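Local coordinates for beta-lactamase (Klebsiella pneumoniae, PDB 6M5P), which probably hydrolyses the ring of beta-lactam antibiotics to give substituted beta-amino acids, as a plasmid-borne class C enzyme of antibiotic resistance, at residues 122-127 and 157-162; 216-221 and 323-328; 239-244 and 332-337; 278-283 and 318-323. The protein carries 1 engineered substitution. One frame throughout, in Å; residues are numbered along the deposited sequence.

Contact 1 of 4, residues 122-127 and 157-162. With MER ((4R,5S)-3-{[(3S,5S)-5-(dimethylcarbamoyl)pyrrolidin-3-yl]sulfanyl}-5-[(2S,3R)-3-hydroxy-1-oxobutan-2-yl]-4-methyl-4,5-d ihydro-1H-pyrrole-2-carboxylic acid), chain B.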
# COMPACT_ATOMS: atom_id res chain seq x y z
N GLY A 122 16.30 10.26 -0.59
CA GLY A 122 17.42 9.78 -1.37
C GLY A 122 17.95 8.43 -0.93
O GLY A 122 18.84 7.87 -1.60
N LEU A 123 17.44 7.89 0.18
CA LEU A 123 17.81 6.53 0.57
C LEU A 123 17.44 5.55 -0.54
O LEU A 123 16.42 5.71 -1.22
CB LEU A 123 17.09 6.14 1.85
CG LEU A 123 17.70 6.68 3.15
CD1 LEU A 123 16.71 6.57 4.30
CD2 LEU A 123 18.97 5.91 3.47
N GLN A 124 18.27 4.52 -0.71
CA GLN A 124 18.11 3.56 -1.78
C GLN A 124 16.92 2.65 -1.52
O GLN A 124 16.34 2.62 -0.43
CB GLN A 124 19.39 2.72 -1.93
CG GLN A 124 19.66 1.78 -0.75
CD GLN A 124 21.12 1.36 -0.64
OE1 GLN A 124 22.04 2.14 -0.93
NE2 GLN A 124 21.34 0.13 -0.20
N LEU A 125 16.57 1.86 -2.54
CA LEU A 125 15.37 1.02 -2.44
C LEU A 125 15.52 -0.06 -1.38
O LEU A 125 14.66 -0.21 -0.50
CB LEU A 125 15.05 0.41 -3.80
CG LEU A 125 13.86 -0.56 -3.84
CD1 LEU A 125 12.59 0.09 -3.30
CD2 LEU A 125 13.65 -1.02 -5.27
N PHE A 126 16.60 -0.84 -1.43
CA PHE A 126 16.69 -2.05 -0.64
C PHE A 126 17.63 -1.89 0.54
O PHE A 126 18.73 -1.34 0.41
CB PHE A 126 17.15 -3.24 -1.50
CG PHE A 126 16.13 -3.69 -2.50
CD1 PHE A 126 14.93 -4.25 -2.08
CD2 PHE A 126 16.36 -3.55 -3.85
CE1 PHE A 126 13.99 -4.66 -3.00
CE2 PHE A 126 15.42 -3.96 -4.78
CZ PHE A 126 14.23 -4.52 -4.35
N MET A 127 17.20 -2.41 1.68
CA MET A 127 18.08 -2.51 2.83
C MET A 127 19.26 -3.42 2.48
O MET A 127 19.05 -4.50 1.92
CB MET A 127 17.30 -3.14 3.99
CG MET A 127 18.09 -3.23 5.27
SD MET A 127 18.24 -1.63 6.08
CE MET A 127 16.55 -1.33 6.59
N SER A 157 11.93 3.85 -1.63
CA SER A 157 12.87 3.35 -0.63
C SER A 157 12.17 2.51 0.42
O SER A 157 11.27 3.00 1.11
CB SER A 157 13.61 4.51 0.03
OG SER A 157 14.52 4.01 0.99
N ASN A 158 12.61 1.26 0.58
CA ASN A 158 12.17 0.48 1.74
C ASN A 158 12.79 1.00 3.02
O ASN A 158 12.15 0.96 4.08
CB ASN A 158 12.51 -0.99 1.56
CG ASN A 158 11.75 -1.64 0.42
OD1 ASN A 158 10.78 -1.10 -0.09
ND2 ASN A 158 12.19 -2.84 0.04
N ILE A 159 14.04 1.49 2.96
CA ILE A 159 14.70 2.01 4.15
C ILE A 159 13.97 3.24 4.67
O ILE A 159 13.69 3.36 5.87
CB ILE A 159 16.18 2.33 3.87
CG1 ILE A 159 16.88 1.16 3.17
CG2 ILE A 159 16.90 2.68 5.16
CD1 ILE A 159 18.31 1.48 2.80
N GLY A 160 13.66 4.17 3.76
CA GLY A 160 12.93 5.36 4.17
C GLY A 160 11.59 5.04 4.79
O GLY A 160 11.23 5.60 5.83
N THR A 161 10.84 4.11 4.19
CA THR A 161 9.56 3.73 4.79
C THR A 161 9.77 3.11 6.16
O THR A 161 8.97 3.32 7.09
CB THR A 161 8.80 2.76 3.89
OG1 THR A 161 8.75 3.27 2.56
CG2 THR A 161 7.37 2.58 4.41
N GLY A 162 10.85 2.34 6.31
CA GLY A 162 11.19 1.80 7.61
C GLY A 162 11.36 2.88 8.66
O GLY A 162 10.81 2.78 9.77
C1 MER B . 7.24 -3.10 -3.80
C2 MER B . 8.30 -0.78 -5.43
C3 MER B . 8.80 -3.37 -3.44
C4 MER B . 9.50 -2.20 -3.91
C5 MER B . 8.33 -0.19 -4.04
O6 MER B . 6.30 -3.79 -3.68
C7 MER B . 9.22 -3.59 -1.96
O8 MER B . 10.53 -4.04 -2.01
C9 MER B . 8.35 -4.64 -1.22
N10 MER B . 9.05 -0.94 -3.17
C11 MER B . 7.40 0.87 -3.56
O12 MER B . 6.21 0.88 -3.94
O13 MER B . 7.80 1.77 -2.77
S14 MER B . 8.35 0.53 -6.75
C15 MER B . 6.86 0.99 -7.51
C16 MER B . 5.56 1.31 -6.65
C17 MER B . 4.79 1.82 -7.64
C18 MER B . 9.26 -1.78 -5.45
N19 MER B . 5.78 2.94 -8.33
C20 MER B . 8.96 -2.98 -6.40
C21 MER B . 7.01 2.38 -8.29
C22 MER B . 3.38 2.32 -7.30
N23 MER B . 2.38 2.31 -8.42
O24 MER B . 3.00 2.69 -6.24
C25 MER B . 2.84 1.84 -9.72
C26 MER B . 1.01 2.76 -8.21
O HOH W 1 14.59 -3.83 1.74
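Ser157 OG sits between two backbone groups, and here the packing is tight. Ser157 OG donates to Gln124 O at 2.7 Å, approaching from above the carbonyl plane, and accepts a nearly straight bond from Gly160 N (2.9 Å), which makes Ser157 the N-cap of helix 158-171. Having OG anti to the backbone N (chi1 -180°) lets it span the loop and the first helical turn. Next along, Asn158 N binds Leu125 O at 2.7 Å. Ile159 then wedges its branches into the loop: CG2 meets Leu123 CD1 (4.0 Å), while CD1 lies against Gln124 CG (3.8 Å). Toward solvent the fit is looser. The Phe126 ring runs alongside the Asn158 amide with planes 82° apart, and the extended Gln124 side chain reaches Phe126 O through NE2. A water accepts from both Met127 N and Asn158 ND2. The second ND2 hydrogen goes to MER O8 at 2.9 Å, and Asn158 OD1 accepts from Lys74 NZ. With all three polar positions engaged, the amide's rotation is fixed; Asn158 probably matches the asparagine of the class C Tyr-X-Asn motif, whose tyrosine position is Phe156 here, and presents an N-H to the bound group and an oxygen to the lysine.

Contact 2 of 4, residues 216-221 and 323-328. With MER ((4R,5S)-3-{[(3S,5S)-5-(dimethylcarbamoyl)pyrrolidin-3-yl]sulfanyl}-5-[(2S,3R)-3-hydroxy-1-oxobutan-2-yl]-4-methyl-4,5-d ihydro-1H-pyrrole-2-carboxylic acid), chain B.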
# COMPACT_ATOMS: atom_id res chain seq x y z
N VAL A 216 6.66 -19.82 -2.51
CA VAL A 216 7.49 -18.99 -1.64
C VAL A 216 6.62 -18.13 -0.74
O VAL A 216 5.50 -17.75 -1.10
CB VAL A 216 8.46 -18.08 -2.44
CG1 VAL A 216 9.53 -18.91 -3.14
CG2 VAL A 216 7.69 -17.21 -3.43
N HIS A 217 7.16 -17.80 0.43
CA HIS A 217 6.62 -16.78 1.32
C HIS A 217 7.73 -15.77 1.60
O HIS A 217 8.92 -16.12 1.61
CB HIS A 217 6.13 -17.38 2.64
CG HIS A 217 4.75 -17.96 2.58
ND1 HIS A 217 4.31 -18.93 3.45
CD2 HIS A 217 3.71 -17.70 1.75
CE1 HIS A 217 3.06 -19.24 3.16
NE2 HIS A 217 2.67 -18.51 2.13
N VAL A 218 7.34 -14.52 1.85
CA VAL A 218 8.34 -13.47 2.03
C VAL A 218 9.09 -13.68 3.34
O VAL A 218 8.51 -14.08 4.36
CB VAL A 218 7.67 -12.08 1.94
CG1 VAL A 218 6.73 -11.83 3.11
CG2 VAL A 218 8.73 -10.98 1.81
N ASN A 219 10.40 -13.45 3.31
CA ASN A 219 11.23 -13.54 4.50
C ASN A 219 11.34 -12.15 5.13
O ASN A 219 11.77 -11.20 4.47
CB ASN A 219 12.63 -14.04 4.14
CG ASN A 219 12.61 -15.41 3.50
OD1 ASN A 219 11.90 -16.31 3.94
ND2 ASN A 219 13.40 -15.58 2.44
N MET A 220 10.95 -12.05 6.39
CA MET A 220 10.91 -10.76 7.07
C MET A 220 12.27 -10.45 7.67
O MET A 220 12.79 -11.20 8.50
CB MET A 220 9.83 -10.78 8.15
CG MET A 220 8.43 -11.05 7.61
SD MET A 220 7.91 -9.93 6.30
CE MET A 220 8.23 -8.33 7.03
N GLU A 221 12.86 -9.34 7.23
CA GLU A 221 14.15 -8.86 7.71
C GLU A 221 13.98 -7.49 8.37
O GLU A 221 12.86 -7.00 8.53
CB GLU A 221 15.18 -8.86 6.57
CG GLU A 221 15.50 -10.26 6.03
CD GLU A 221 16.10 -11.19 7.08
OE1 GLU A 221 16.82 -10.69 7.97
OE2 GLU A 221 15.84 -12.41 7.01
N GLY A 323 1.97 -3.07 -5.07
CA GLY A 323 2.88 -3.75 -4.16
C GLY A 323 3.18 -5.14 -4.67
O GLY A 323 2.32 -5.81 -5.25
N SER A 324 4.41 -5.59 -4.43
CA SER A 324 4.81 -6.91 -4.87
C SER A 324 5.78 -7.52 -3.87
O SER A 324 6.49 -6.80 -3.16
CB SER A 324 5.48 -6.87 -6.25
OG SER A 324 4.70 -6.15 -7.20
N THR A 325 5.80 -8.84 -3.84
CA THR A 325 6.90 -9.60 -3.27
C THR A 325 7.35 -10.59 -4.33
O THR A 325 6.82 -10.61 -5.44
CB THR A 325 6.48 -10.34 -1.99
OG1 THR A 325 5.47 -11.28 -2.33
CG2 THR A 325 5.98 -9.36 -0.91
N ASN A 326 8.32 -11.45 -3.99
CA ASN A 326 8.79 -12.41 -4.99
C ASN A 326 7.67 -13.30 -5.50
O ASN A 326 7.69 -13.73 -6.66
CB ASN A 326 9.95 -13.24 -4.44
CG ASN A 326 11.26 -12.46 -4.41
OD1 ASN A 326 11.36 -11.37 -4.98
ND2 ASN A 326 12.26 -13.03 -3.76
N GLY A 327 6.67 -13.59 -4.66
CA GLY A 327 5.59 -14.48 -5.06
C GLY A 327 4.21 -13.87 -5.22
O GLY A 327 3.26 -14.61 -5.47
N PHE A 328 4.06 -12.54 -5.09
CA PHE A 328 2.73 -11.94 -5.05
C PHE A 328 2.73 -10.60 -5.78
O PHE A 328 3.74 -9.89 -5.83
CB PHE A 328 2.30 -11.67 -3.60
CG PHE A 328 1.96 -12.92 -2.81
CD1 PHE A 328 2.95 -13.66 -2.18
CD2 PHE A 328 0.64 -13.31 -2.65
CE1 PHE A 328 2.62 -14.78 -1.42
CE2 PHE A 328 0.31 -14.44 -1.90
CZ PHE A 328 1.31 -15.17 -1.29
C1 MER B . 7.24 -3.10 -3.80
C2 MER B . 8.30 -0.78 -5.43
C3 MER B . 8.80 -3.37 -3.44
C4 MER B . 9.50 -2.20 -3.91
C5 MER B . 8.33 -0.19 -4.04
O6 MER B . 6.30 -3.79 -3.68
C7 MER B . 9.22 -3.59 -1.96
O8 MER B . 10.53 -4.04 -2.01
C9 MER B . 8.35 -4.64 -1.22
N10 MER B . 9.05 -0.94 -3.17
C11 MER B . 7.40 0.87 -3.56
O12 MER B . 6.21 0.88 -3.94
O13 MER B . 7.80 1.77 -2.77
S14 MER B . 8.35 0.53 -6.75
C15 MER B . 6.86 0.99 -7.51
C16 MER B . 5.56 1.31 -6.65
C17 MER B . 4.79 1.82 -7.64
C18 MER B . 9.26 -1.78 -5.45
N19 MER B . 5.78 2.94 -8.33
C20 MER B . 8.96 -2.98 -6.40
C21 MER B . 7.01 2.38 -8.29
C22 MER B . 3.38 2.32 -7.30
N23 MER B . 2.38 2.31 -8.42
O24 MER B . 3.00 2.69 -6.24
C25 MER B . 2.84 1.84 -9.72
C26 MER B . 1.01 2.76 -8.21
O HOH W 2 6.41 -14.45 -1.61
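Val216 turns CG2 into the cleft between its backbone N and carbonyl carbon (chi1, to CG1, is -69°), and from there the methyl rests on Gly327 CA at 3.8 Å. Gly327 has no side chain to stand in the way. Two residues on, Val218 holds CG2 anti to its backbone N, while Thr325, with chi1 63°, sends CG2 away from its own carbonyl carbon; these methyls meet at 4.2 Å, the side chains crossing at about a right angle. That rotation also hands Thr325 OG1 to Glu68 OE1, and the other oxygen of the same carboxylate takes Val218 N, so one outside residue ties both segments together. At the far end Phe328 and His217 meet edge against edge, CE1 to CD2 at 4.4 Å. A water between Val216 O and Gly327 N makes only weak bonds to each. No direct hydrogen bond joins the segments. Within 323-328, Thr325 N binds Phe328 O at 3.1 Å, closing the turn, while Ser324 N donates to MER O6 (2.7 Å, 159° at the hydrogen), consistent with the oxyanion hole that class C enzymes form with the nucleophilic serine's own N-H, here Ser71 N. The contact thus lays the approach to helix 224-228 along the turn between strands 317-325 and 328-335, with strand 67-68 touching His217 and Phe328.

Contact 3 of 4, residues 239-244 and 332-337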
# COMPACT_ATOMS: atom_id res chain seq x y z
N ARG A 239 -12.29 -2.76 3.05
CA ARG A 239 -12.64 -1.91 4.19
C ARG A 239 -11.68 -0.74 4.31
O ARG A 239 -12.10 0.40 4.56
CB ARG A 239 -12.65 -2.73 5.48
CG ARG A 239 -13.18 -1.95 6.66
CD ARG A 239 -13.40 -2.81 7.91
NE ARG A 239 -13.68 -1.94 9.04
CZ ARG A 239 -14.89 -1.50 9.37
NH1 ARG A 239 -15.96 -1.87 8.66
NH2 ARG A 239 -15.04 -0.69 10.41
N TYR A 240 -10.38 -0.99 4.12
CA TYR A 240 -9.38 0.07 4.16
C TYR A 240 -9.65 1.13 3.09
O TYR A 240 -9.53 2.33 3.34
CB TYR A 240 -8.03 -0.57 3.91
CG TYR A 240 -6.77 0.26 4.01
CD1 TYR A 240 -6.49 1.03 5.14
CD2 TYR A 240 -5.81 0.18 3.02
CE1 TYR A 240 -5.29 1.72 5.25
CE2 TYR A 240 -4.61 0.87 3.13
CZ TYR A 240 -4.35 1.62 4.24
OH TYR A 240 -3.14 2.27 4.34
N VAL A 241 -10.03 0.68 1.89
CA VAL A 241 -10.39 1.61 0.82
C VAL A 241 -11.61 2.44 1.21
O VAL A 241 -11.62 3.67 1.09
CB VAL A 241 -10.58 0.85 -0.50
CG1 VAL A 241 -11.26 1.74 -1.54
CG2 VAL A 241 -9.24 0.36 -1.02
N GLN A 242 -12.65 1.78 1.73
CA GLN A 242 -13.84 2.51 2.16
C GLN A 242 -13.51 3.52 3.26
O GLN A 242 -14.03 4.64 3.26
CB GLN A 242 -14.89 1.53 2.67
CG GLN A 242 -15.55 0.73 1.58
CD GLN A 242 -16.95 0.36 1.98
OE1 GLN A 242 -17.16 -0.58 2.75
NE2 GLN A 242 -17.93 1.12 1.50
N ALA A 243 -12.67 3.12 4.21
CA ALA A 243 -12.27 4.04 5.27
C ALA A 243 -11.53 5.24 4.70
O ALA A 243 -11.72 6.38 5.14
CB ALA A 243 -11.40 3.31 6.29
N ASN A 244 -10.68 5.00 3.70
CA ASN A 244 -9.98 6.09 3.03
C ASN A 244 -10.93 7.02 2.29
O ASN A 244 -10.55 8.15 1.96
CB ASN A 244 -8.92 5.53 2.09
CG ASN A 244 -7.58 5.36 2.76
OD1 ASN A 244 -6.84 6.33 2.97
ND2 ASN A 244 -7.26 4.13 3.15
N ILE A 332 -4.14 -1.51 -5.45
CA ILE A 332 -5.33 -0.80 -4.99
C ILE A 332 -5.45 0.48 -5.80
O ILE A 332 -4.46 1.19 -5.98
CB ILE A 332 -5.22 -0.42 -3.50
CG1 ILE A 332 -5.36 -1.66 -2.63
CG2 ILE A 332 -6.27 0.65 -3.13
CD1 ILE A 332 -5.28 -1.37 -1.15
N ALA A 333 -6.67 0.79 -6.24
CA ALA A 333 -6.97 2.11 -6.79
C ALA A 333 -8.35 2.53 -6.32
O ALA A 333 -9.25 1.69 -6.22
CB ALA A 333 -6.94 2.11 -8.33
N PHE A 334 -8.52 3.82 -6.03
CA PHE A 334 -9.83 4.33 -5.66
C PHE A 334 -9.96 5.79 -6.08
O PHE A 334 -8.97 6.52 -6.21
CB PHE A 334 -10.14 4.11 -4.17
CG PHE A 334 -9.19 4.79 -3.21
CD1 PHE A 334 -7.99 4.20 -2.84
CD2 PHE A 334 -9.54 6.00 -2.62
CE1 PHE A 334 -7.13 4.83 -1.93
CE2 PHE A 334 -8.69 6.63 -1.70
CZ PHE A 334 -7.49 6.03 -1.36
N VAL A 335 -11.21 6.19 -6.30
CA VAL A 335 -11.56 7.53 -6.77
C VAL A 335 -12.56 8.10 -5.78
O VAL A 335 -13.75 7.75 -5.82
CB VAL A 335 -12.14 7.50 -8.20
CG1 VAL A 335 -12.49 8.92 -8.68
CG2 VAL A 335 -11.18 6.83 -9.16
N PRO A 336 -12.13 8.95 -4.85
CA PRO A 336 -13.07 9.40 -3.81
C PRO A 336 -14.31 10.09 -4.35
O PRO A 336 -15.41 9.89 -3.82
CB PRO A 336 -12.20 10.31 -2.93
CG PRO A 336 -10.80 9.76 -3.12
CD PRO A 336 -10.75 9.37 -4.57
N ALA A 337 -14.16 10.88 -5.42
CA ALA A 337 -15.31 11.59 -5.99
C ALA A 337 -16.39 10.63 -6.46
O ALA A 337 -17.57 11.00 -6.53
CB ALA A 337 -14.86 12.45 -7.17
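Val241 points its two methyls at different partners on the strand: CG2 meets Ile332 CG2 and CG1 meets Phe334 CB, each at 3.7 Å. In both pairs the side chains slide past each other in opposite directions, so the valine fits between alternate residues of the strand. Phe334 has chi1 61°, which turns its ring along the helix toward Asn244. There the two side chains cross at about a right angle, Asn244 CB lying 3.8 Å from Phe334 CZ, with amide and ring planes 38° apart. The Asn244 amide is held by its own helix: ND2 donates to Tyr240 O at 2.9 Å, on the face of that carbonyl opposite to the one Asn244 N uses, and lies 3.7 Å above the Tyr240 ring, over its centre. Asn244 OD1 is taken by His264 and Tyr240 OH by Thr75, which satisfies the polar ends in this buried place. Tyr240 only grazes the strand, offering its ring edge to Ile332 CD1. Phe334 also makes an edge-to-face pair with Trp279. The short helix and strand segments run 31° apart with axes 9.5 Å from each other, a helix laid on the antiparallel sheet in the alpha/beta fold of serine beta-lactamases.

Contact 4 of 4, residues 278-283 and 318-323. With MER ((4R,5S)-3-{[(3S,5S)-5-(dimethylcarbamoyl)pyrrolidin-3-yl]sulfanyl}-5-[(2S,3R)-3-hydroxy-1-oxobutan-2-yl]-4-methyl-4,5-d ihydro-1H-pyrrole-2-carboxylic acid), chain B.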
# COMPACT_ATOMS: atom_id res chain seq x y z
N MET A 278 3.06 8.21 0.92
CA MET A 278 3.14 6.86 0.34
C MET A 278 2.17 6.62 -0.82
O MET A 278 2.60 6.15 -1.87
CB MET A 278 3.09 5.75 1.39
CG MET A 278 4.34 5.71 2.28
SD MET A 278 5.83 5.33 1.34
CE MET A 278 7.07 6.07 2.39
N TRP A 279 0.89 6.96 -0.67
CA TRP A 279 -0.01 6.87 -1.82
C TRP A 279 0.49 7.76 -2.96
O TRP A 279 1.18 8.76 -2.74
CB TRP A 279 -1.41 7.36 -1.43
CG TRP A 279 -2.12 6.52 -0.41
CD1 TRP A 279 -2.33 6.82 0.91
CD2 TRP A 279 -2.75 5.25 -0.63
NE1 TRP A 279 -3.04 5.82 1.53
CE2 TRP A 279 -3.32 4.85 0.60
CE3 TRP A 279 -2.90 4.42 -1.75
CZ2 TRP A 279 -4.01 3.65 0.75
CZ3 TRP A 279 -3.58 3.23 -1.61
CH2 TRP A 279 -4.13 2.85 -0.37
N GLU A 280 0.11 7.40 -4.18
CA GLU A 280 0.36 8.18 -5.38
C GLU A 280 -0.97 8.50 -6.03
O GLU A 280 -1.91 7.71 -5.95
CB GLU A 280 1.18 7.37 -6.42
CG GLU A 280 2.49 6.82 -5.90
CD GLU A 280 3.29 6.14 -6.99
OE1 GLU A 280 2.80 6.07 -8.14
OE2 GLU A 280 4.41 5.68 -6.69
N GLN A 281 -1.07 9.66 -6.69
CA GLN A 281 -2.34 10.03 -7.31
C GLN A 281 -2.12 10.76 -8.63
O GLN A 281 -1.05 11.33 -8.88
CB GLN A 281 -3.23 10.84 -6.38
CG GLN A 281 -2.72 12.24 -6.14
CD GLN A 281 -3.55 12.98 -5.09
OE1 GLN A 281 -4.04 12.39 -4.13
NE2 GLN A 281 -3.70 14.30 -5.26
N LEU A 282 -3.16 10.72 -9.46
CA LEU A 282 -3.28 11.43 -10.72
C LEU A 282 -4.62 12.15 -10.75
O LEU A 282 -5.57 11.72 -10.09
CB LEU A 282 -3.25 10.44 -11.89
CG LEU A 282 -1.93 9.76 -12.27
CD1 LEU A 282 -2.15 8.72 -13.35
CD2 LEU A 282 -0.94 10.79 -12.76
N PRO A 283 -4.74 13.25 -11.49
CA PRO A 283 -6.06 13.87 -11.66
C PRO A 283 -7.02 12.92 -12.35
O PRO A 283 -6.64 12.17 -13.25
CB PRO A 283 -5.77 15.11 -12.52
CG PRO A 283 -4.37 14.92 -13.05
CD PRO A 283 -3.65 14.09 -12.03
N TRP A 318 -7.48 9.96 -8.92
CA TRP A 318 -7.27 8.52 -8.90
C TRP A 318 -6.11 8.28 -7.94
O TRP A 318 -4.98 8.70 -8.22
CB TRP A 318 -6.90 8.08 -10.31
CG TRP A 318 -6.45 6.67 -10.50
CD1 TRP A 318 -5.21 6.15 -10.21
CD2 TRP A 318 -7.20 5.60 -11.09
NE1 TRP A 318 -5.17 4.82 -10.57
CE2 TRP A 318 -6.38 4.46 -11.10
CE3 TRP A 318 -8.50 5.50 -11.59
CZ2 TRP A 318 -6.81 3.23 -11.60
CZ3 TRP A 318 -8.93 4.28 -12.08
CH2 TRP A 318 -8.09 3.17 -12.09
N ILE A 319 -6.39 7.66 -6.80
CA ILE A 319 -5.37 7.37 -5.79
C ILE A 319 -5.03 5.89 -5.87
O ILE A 319 -5.94 5.05 -5.96
CB ILE A 319 -5.87 7.75 -4.39
CG1 ILE A 319 -6.29 9.22 -4.35
CG2 ILE A 319 -4.78 7.47 -3.36
CD1 ILE A 319 -6.91 9.64 -3.04
N ASN A 320 -3.74 5.55 -5.85
CA ASN A 320 -3.41 4.15 -6.08
C ASN A 320 -2.07 3.78 -5.45
O ASN A 320 -1.26 4.64 -5.07
CB ASN A 320 -3.51 3.76 -7.57
CG ASN A 320 -2.40 4.35 -8.45
OD1 ASN A 320 -1.62 5.24 -8.04
ND2 ASN A 320 -2.33 3.86 -9.67
N LYS A 321 -1.85 2.48 -5.36
CA LYS A 321 -0.58 1.94 -4.87
C LYS A 321 -0.45 0.52 -5.38
O LYS A 321 -1.39 -0.27 -5.27
CB LYS A 321 -0.56 1.95 -3.34
CG LYS A 321 0.76 1.51 -2.74
CD LYS A 321 1.73 2.65 -2.73
CE LYS A 321 3.14 2.14 -2.50
NZ LYS A 321 3.72 1.58 -3.74
N THR A 322 0.72 0.19 -5.93
CA THR A 322 1.07 -1.19 -6.25
C THR A 322 1.95 -1.76 -5.15
O THR A 322 2.61 -1.04 -4.41
CB THR A 322 1.83 -1.31 -7.57
OG1 THR A 322 3.06 -0.59 -7.47
CG2 THR A 322 1.01 -0.79 -8.73
N GLY A 323 1.97 -3.07 -5.07
CA GLY A 323 2.88 -3.75 -4.16
C GLY A 323 3.18 -5.14 -4.67
O GLY A 323 2.32 -5.81 -5.25
C1 MER B . 7.24 -3.10 -3.80
C2 MER B . 8.30 -0.78 -5.43
C3 MER B . 8.80 -3.37 -3.44
C4 MER B . 9.50 -2.20 -3.91
C5 MER B . 8.33 -0.19 -4.04
O6 MER B . 6.30 -3.79 -3.68
C7 MER B . 9.22 -3.59 -1.96
O8 MER B . 10.53 -4.04 -2.01
C9 MER B . 8.35 -4.64 -1.22
N10 MER B . 9.05 -0.94 -3.17
C11 MER B . 7.40 0.87 -3.56
O12 MER B . 6.21 0.88 -3.94
O13 MER B . 7.80 1.77 -2.77
S14 MER B . 8.35 0.53 -6.75
C15 MER B . 6.86 0.99 -7.51
C16 MER B . 5.56 1.31 -6.65
C17 MER B . 4.79 1.82 -7.64
C18 MER B . 9.26 -1.78 -5.45
N19 MER B . 5.78 2.94 -8.33
C20 MER B . 8.96 -2.98 -6.40
C21 MER B . 7.01 2.38 -8.29
C22 MER B . 3.38 2.32 -7.30
N23 MER B . 2.38 2.31 -8.42
O24 MER B . 3.00 2.69 -6.24
C25 MER B . 2.84 1.84 -9.72
C26 MER B . 1.01 2.76 -8.21
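Lys321 starts its course against Trp279, with CB 3.7 Å from CZ3 at an oblique angle to the indole. CG stands anti to the backbone N (chi1 -176°), and a bend at chi2 brings CD past Met278 O at 3.7 Å. CE follows on toward the bound group, and a second bend, at chi4, delivers NZ to MER O12, an oxygen of the ligand carboxylate, at 2.6 Å. NZ also donates to Thr322 O in the carbonyl plane (2.9 Å) and reaches MER O24, although Thr322 OG1 lies so close to the ligand tail that the tail's placement, and with it this bond, is doubtful. Trp279 serves as the side wall: CB packs on Ile319 CG2 (3.9 Å), the two side chains crossing at about a right angle, and the ring edge near CE3 faces Asn320 O. Behind these side chains the strands pair antiparallel. Glu280 with Asn320 and Leu282 with Trp318 are hydrogen-bonded pairs, from Asn320 N to Glu280 O at 2.8 Å and from Trp318 N to Leu282 O at 2.8 Å, each with its return bond. Between them Gln281 and Ile319 form a non-hydrogen-bonded pair, side by side on the face opposite to Glu280 and Asn320, the one Lys321 also uses. Glu280, extended beyond CG, brings its carboxylate beside the ligand tail, where the weak bond from MER N19 to OE2 is equally doubtful. Lys321, Thr322 and Gly323 are the Lys-Thr-Gly motif of serine beta-lactamases; the chemistry implies that a regularly hydrogen-bonded strand pair places Lys321 NZ against the carboxylate of the bound group.

Overall arrangement
Contacts 3 and 4 form the buried interior, their centres about 11 Å apart. Strands 317-325 and 328-335 lie side by side in the sheet, so the apolar helix packing of 239-244 sits directly beside the backbone pairing of 278-283 with 318-323. Contacts 1 and 2 are only partly buried and rely more on loops, the first on hydroxyl and amide bonds at a helix start, the second on methyl contacts and weak water bonds. Contacts 1, 2 and 4 touch MER, the last two through strand 317-325, where they share Gly323, the first through the start of helix 158-171 and its loop; contact 3 does not, being helix-on-sheet packing on the face that also carries Lys321.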